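Local coordinates for putative DNA-binding protein (Salmonella choleraesuis, PDB 2HX0), which probably binds DNA, though its precise role is not established, and is a PCC-domain protein that forms a three-chain assembly with bound magnesium, at residues R24-P27 / G28-V31; F38-Q41 / N42-R45; A136-G139 / Y140-H144. The protein carries 2 engineered substitutions. One frame throughout, in Å; residues are numbered along the deposited sequence.

Contact 1: residues R24-P27 / G28-V31; sequences RLLP and GQEV
G28 and P27 take the two corners of the reversal closed between L26 and Q29. At phi 88° G28 holds a backbone conformation that a residue with a side chain seldom adopts. Q29 comes next and supplies both hydrogen bonds of the contact. Its backbone N donates to L26 O at 3.2 Å, the bond that closes a type II beta turn from L26 to Q29. The turn lets the chain leave strand 15-25 and head for helix 31-42. From the same residue the side chain folds back: CG sits anti to the carbonyl carbon (chi1 -62°), the remainder runs extended, and Q29 CG passes 3.4 Å from L26 O. Q29 OE1 then takes the backbone N-H of L26 at 2.8 Å in a nearly straight bond of 170°, although the donor stands well above the amide's carbonyl plane. The Q29 and L26 side chains run alongside each other, pointing the same way, with L26 CB 3.7 Å from Q29 OE1, whereas L25 crosses the glutamine at about a right angle. E30 is the N-cap residue of helix 31-42; its carboxylate accepts from the backbone N of F32 and S33, and from that of G111. V31 opens the helix, its CA 4.4 Å from L25 CD1, and packs on L118 of strand 113-124.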
# COMPACT_ATOMS: atom_id res chain seq x y z
N ARG A 24 15.49 5.13 5.50
CA ARG A 24 15.97 4.88 4.15
C ARG A 24 17.10 3.87 4.21
O ARG A 24 18.07 4.06 4.94
CB ARG A 24 16.49 6.17 3.53
CG ARG A 24 16.99 5.97 2.11
CD ARG A 24 18.37 6.57 1.91
NE ARG A 24 18.97 6.06 0.69
CZ ARG A 24 20.21 6.34 0.29
NH1 ARG A 24 20.98 7.14 1.02
NH2 ARG A 24 20.68 5.82 -0.84
N LEU A 25 16.98 2.80 3.43
CA LEU A 25 18.03 1.78 3.40
C LEU A 25 19.02 2.14 2.30
O LEU A 25 18.68 2.80 1.32
CB LEU A 25 17.43 0.40 3.15
CG LEU A 25 16.38 -0.05 4.19
CD1 LEU A 25 16.03 -1.51 3.93
CD2 LEU A 25 16.91 0.13 5.61
N LEU A 26 20.26 1.68 2.48
CA LEU A 26 21.34 1.98 1.55
C LEU A 26 21.66 0.90 0.52
O LEU A 26 21.31 -0.27 0.70
CB LEU A 26 22.62 2.27 2.35
CG LEU A 26 22.53 3.32 3.46
CD1 LEU A 26 23.90 3.47 4.12
CD2 LEU A 26 22.08 4.65 2.88
N PRO A 27 22.33 1.29 -0.57
CA PRO A 27 22.70 0.34 -1.63
C PRO A 27 23.46 -0.86 -1.05
O PRO A 27 24.32 -0.71 -0.19
CB PRO A 27 23.57 1.18 -2.55
CG PRO A 27 22.94 2.53 -2.45
CD PRO A 27 22.71 2.66 -0.96
N GLY A 28 23.11 -2.05 -1.53
CA GLY A 28 23.78 -3.26 -1.07
C GLY A 28 23.22 -3.93 0.16
O GLY A 28 23.52 -5.09 0.42
N GLN A 29 22.40 -3.22 0.93
CA GLN A 29 21.84 -3.81 2.13
C GLN A 29 20.72 -4.79 1.80
O GLN A 29 19.98 -4.61 0.83
CB GLN A 29 21.33 -2.72 3.08
CG GLN A 29 22.41 -1.76 3.57
CD GLN A 29 21.91 -0.83 4.67
OE1 GLN A 29 20.87 -0.19 4.53
NE2 GLN A 29 22.66 -0.75 5.76
N GLU A 30 20.61 -5.83 2.61
CA GLU A 30 19.59 -6.85 2.44
C GLU A 30 18.38 -6.40 3.26
O GLU A 30 18.50 -6.07 4.44
CB GLU A 30 20.14 -8.20 2.92
CG GLU A 30 19.30 -9.42 2.57
CD GLU A 30 18.16 -9.62 3.53
OE1 GLU A 30 18.37 -9.43 4.74
OE2 GLU A 30 17.05 -9.97 3.07
N VAL A 31 17.21 -6.38 2.62
CA VAL A 31 15.99 -5.90 3.26
C VAL A 31 15.50 -6.60 4.52
O VAL A 31 15.22 -5.95 5.52
CB VAL A 31 14.84 -5.85 2.23
CG1 VAL A 31 13.60 -5.21 2.86
CG2 VAL A 31 15.28 -5.04 1.03

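Contact 2: residues F38-Q41 / N42-R45; sequences FVQQ and NQLR. Engineered in segment 42-45: R45 (natural residue His).
The F38 ring carries the end of the N42 side chain over the centre of one face, the atom modelled as OD1 standing 3.4 Å above the ring plane. Amide and ring planes are turned 51° apart; the amide is probably flipped in the model, which leaves the identity of that atom doubtful. Here helix 31-42 ends in a Schellman motif: Q43 takes positive phi, L44 N donates to V39 O at 3.0 Å, and Q43 N makes a weak bond to Q40 O. One step earlier N42 N still gives a helical bond to F38 O at 3.1 Å. L44 CD1 approaches the F38 ring obliquely, 4.3 Å from F38 CD2, and the Y21 ring of strand 15-25 meets F38 with its plane nearly perpendicular. The Q41 side chain runs alongside that of N42, the two amides almost parallel. The reversal brings L44 CB to within 4.2 Å of V39 CG1, so a leucine beyond the helix packs against its last turn, both residues buried. R45, an engineered residue, then leads toward strand 47-56 and gives its backbone N to the carboxylate of E124. On the more exposed side Q43 bends at chi2 (-67°), swinging its amide back to the helix end. There Q43 NE2 donates to Q40 O at 2.9 Å, in the carbonyl plane and on a lone pair, with the oxygen close to the plane of the donor amide as well.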
# COMPACT_ATOMS: atom_id res chain seq x y z
N PHE A 38 15.80 -2.94 12.54
CA PHE A 38 15.02 -1.77 12.94
C PHE A 38 13.98 -2.17 13.99
O PHE A 38 13.73 -1.44 14.95
CB PHE A 38 14.32 -1.17 11.73
CG PHE A 38 13.81 0.22 11.95
CD1 PHE A 38 14.68 1.31 11.88
CD2 PHE A 38 12.47 0.45 12.25
CE1 PHE A 38 14.22 2.61 12.11
CE2 PHE A 38 11.99 1.75 12.48
CZ PHE A 38 12.87 2.84 12.41
N VAL A 39 13.37 -3.33 13.80
CA VAL A 39 12.39 -3.83 14.76
C VAL A 39 13.04 -4.05 16.11
O VAL A 39 12.48 -3.70 17.15
CB VAL A 39 11.76 -5.14 14.27
CG1 VAL A 39 11.05 -5.84 15.41
CG2 VAL A 39 10.78 -4.85 13.15
N GLN A 40 14.24 -4.63 16.11
CA GLN A 40 14.97 -4.88 17.34
C GLN A 40 15.41 -3.58 18.00
O GLN A 40 15.28 -3.42 19.21
CB GLN A 40 16.19 -5.76 17.08
CG GLN A 40 15.86 -7.24 16.91
CD GLN A 40 15.28 -7.85 18.18
OE1 GLN A 40 15.84 -7.69 19.26
NE2 GLN A 40 14.16 -8.55 18.04
N GLN A 41 15.92 -2.66 17.20
CA GLN A 41 16.38 -1.39 17.75
C GLN A 41 15.29 -0.63 18.48
O GLN A 41 15.53 -0.01 19.51
CB GLN A 41 16.96 -0.50 16.65
CG GLN A 41 17.27 0.90 17.15
CD GLN A 41 18.02 1.75 16.16
OE1 GLN A 41 18.27 2.93 16.40
NE2 GLN A 41 18.39 1.16 15.03
N ASN A 42 14.08 -0.68 17.93
CA ASN A 42 12.96 0.03 18.52
C ASN A 42 11.98 -0.85 19.29
O ASN A 42 10.94 -0.38 19.75
CB ASN A 42 12.22 0.80 17.43
CG ASN A 42 13.10 1.84 16.76
OD1 ASN A 42 13.61 1.62 15.66
ND2 ASN A 42 13.29 2.96 17.43
N GLN A 43 12.33 -2.12 19.44
CA GLN A 43 11.50 -3.09 20.15
C GLN A 43 10.04 -3.00 19.71
O GLN A 43 9.13 -2.92 20.53
CB GLN A 43 11.60 -2.86 21.66
CG GLN A 43 12.98 -3.19 22.23
CD GLN A 43 13.29 -4.67 22.16
OE1 GLN A 43 12.66 -5.49 22.84
NE2 GLN A 43 14.25 -5.04 21.32
N LEU A 44 9.83 -3.02 18.40
CA LEU A 44 8.48 -2.95 17.86
C LEU A 44 7.75 -4.27 18.09
O LEU A 44 8.28 -5.34 17.79
CB LEU A 44 8.54 -2.63 16.36
CG LEU A 44 9.30 -1.34 16.00
CD1 LEU A 44 9.20 -1.09 14.50
CD2 LEU A 44 8.74 -0.17 16.79
N ARG A 45 6.53 -4.19 18.62
CA ARG A 45 5.75 -5.39 18.92
C ARG A 45 4.51 -5.60 18.04
O ARG A 45 3.91 -6.67 18.08
CB ARG A 45 5.29 -5.38 20.38
CG ARG A 45 6.40 -5.24 21.42
CD ARG A 45 7.43 -6.35 21.31
NE ARG A 45 6.85 -7.68 21.54
CZ ARG A 45 6.41 -8.12 22.71
NH1 ARG A 45 5.90 -9.34 22.80
NH2 ARG A 45 6.47 -7.34 23.79

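Contact 3: residues A136-G139 / Y140-H144; sequences AISG and YDELH
S138 reaches across to Y140 and E142 through a two-atom side chain. S138 CB points toward the strand that follows and lies 3.4 Å from E142 OE2. A chi1 of 73° tucks OG between the backbone N and the carbonyl carbon, and from there it is engaged twice. S138 OG donates to E142 OE2 at 2.7 Å, meeting the anti lone pair, the one directed away from the other carboxylate oxygen. S138 OG also accepts from Y140 N at 3.2 Å, with an N-H...O angle of 156°. The second bond, from the N-H two residues on to the serine hydroxyl, closes an ST turn. This turn lies in the connection between strands 128-134 and 141-147, which pair as an antiparallel hairpin; E142 and H144 hold the pairing through backbone bonds to Q133 and S131. G139 sits inside the ST turn with positive phi, a conformation that suits glycine. Just beyond it the Y140 ring lies obliquely against the turn, Y140 CD2 3.4 Å from S138 O and Y140 CG 3.5 Å from G139 C. E142 has CG anti to its carbonyl carbon and a bend at chi2 (-68°), which carries the carboxylate back to the serine; E142 CG passes 3.3 Å from S138 OG. The hairpin end meets another chain: I137 and S138 pack on P27 of the third subunit, and E142 on R24 of that subunit. The side chain of E142 is also about 5 Å from that of H91, a magnesium ligand.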
# COMPACT_ATOMS: atom_id res chain seq x y z
N ALA A 136 -5.37 -23.97 14.02
CA ALA A 136 -5.83 -25.33 13.75
C ALA A 136 -6.52 -25.44 12.40
O ALA A 136 -6.64 -26.53 11.84
CB ALA A 136 -6.77 -25.78 14.86
N ILE A 137 -6.97 -24.31 11.87
CA ILE A 137 -7.66 -24.28 10.59
C ILE A 137 -6.71 -24.29 9.40
O ILE A 137 -6.87 -25.10 8.48
CB ILE A 137 -8.57 -23.04 10.49
CG1 ILE A 137 -9.43 -22.91 11.75
CG2 ILE A 137 -9.47 -23.15 9.26
CD1 ILE A 137 -8.73 -22.33 12.96
N SER A 138 -5.72 -23.40 9.41
CA SER A 138 -4.77 -23.32 8.30
C SER A 138 -3.62 -24.32 8.43
O SER A 138 -3.04 -24.74 7.43
CB SER A 138 -4.19 -21.91 8.20
OG SER A 138 -3.26 -21.67 9.25
N GLY A 139 -3.29 -24.68 9.67
CA GLY A 139 -2.21 -25.62 9.89
C GLY A 139 -0.86 -24.95 9.96
O GLY A 139 0.18 -25.62 9.96
N TYR A 140 -0.86 -23.62 10.01
CA TYR A 140 0.38 -22.85 10.09
C TYR A 140 0.26 -21.84 11.22
O TYR A 140 -0.83 -21.62 11.74
CB TYR A 140 0.61 -22.08 8.78
CG TYR A 140 0.66 -22.93 7.54
CD1 TYR A 140 1.72 -23.81 7.32
CD2 TYR A 140 -0.33 -22.85 6.57
CE1 TYR A 140 1.79 -24.59 6.15
CE2 TYR A 140 -0.28 -23.62 5.41
CZ TYR A 140 0.78 -24.49 5.20
OH TYR A 140 0.84 -25.25 4.05
N ASP A 141 1.39 -21.24 11.61
CA ASP A 141 1.36 -20.23 12.66
C ASP A 141 0.83 -18.97 11.99
O ASP A 141 1.38 -18.52 10.98
CB ASP A 141 2.76 -19.99 13.22
CG ASP A 141 3.34 -21.22 13.89
OD1 ASP A 141 2.61 -21.91 14.63
OD2 ASP A 141 4.54 -21.50 13.67
N GLU A 142 -0.24 -18.41 12.54
CA GLU A 142 -0.87 -17.23 11.96
C GLU A 142 -0.86 -16.05 12.92
O GLU A 142 -0.60 -16.20 14.11
CB GLU A 142 -2.31 -17.55 11.57
CG GLU A 142 -2.45 -18.75 10.63
CD GLU A 142 -1.88 -18.50 9.25
OE1 GLU A 142 -1.44 -17.36 8.98
OE2 GLU A 142 -1.89 -19.44 8.42
N LEU A 143 -1.16 -14.87 12.38
CA LEU A 143 -1.17 -13.66 13.18
C LEU A 143 -2.16 -13.68 14.34
O LEU A 143 -3.34 -13.97 14.16
CB LEU A 143 -1.46 -12.45 12.29
CG LEU A 143 -1.52 -11.10 13.00
CD1 LEU A 143 -0.14 -10.75 13.57
CD2 LEU A 143 -1.97 -10.03 12.02
N HIS A 144 -1.65 -13.39 15.53
CA HIS A 144 -2.47 -13.33 16.73
C HIS A 144 -2.30 -11.92 17.27
O HIS A 144 -1.18 -11.43 17.39
CB HIS A 144 -1.97 -14.36 17.76
CG HIS A 144 -2.69 -14.28 19.08
ND1 HIS A 144 -4.05 -14.41 19.19
CD2 HIS A 144 -2.22 -14.08 20.33
CE1 HIS A 144 -4.40 -14.29 20.46
NE2 HIS A 144 -3.31 -14.09 21.17

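Overall arrangement
All three contacts are local and partly buried. Contacts 1 and 2 bracket helix 31-42, one at the turn leading in from strand 15-25 and the other at its C-terminal end; their centres are 17 Å apart. Contact 3 belongs to the separate two-stranded hairpin and lies on the opposite side of the chain's centre from contact 1. Between subunits, though, the two places meet: R24 and P27 of contact 1 receive the hairpin end of a neighbouring subunit. Polar side chains bond to backbone in all three, through a glutamine amide, another glutamine amide and a serine hydroxyl respectively. Contact 2 adds apolar packing, while contact 3 adds a serine-glutamate bond.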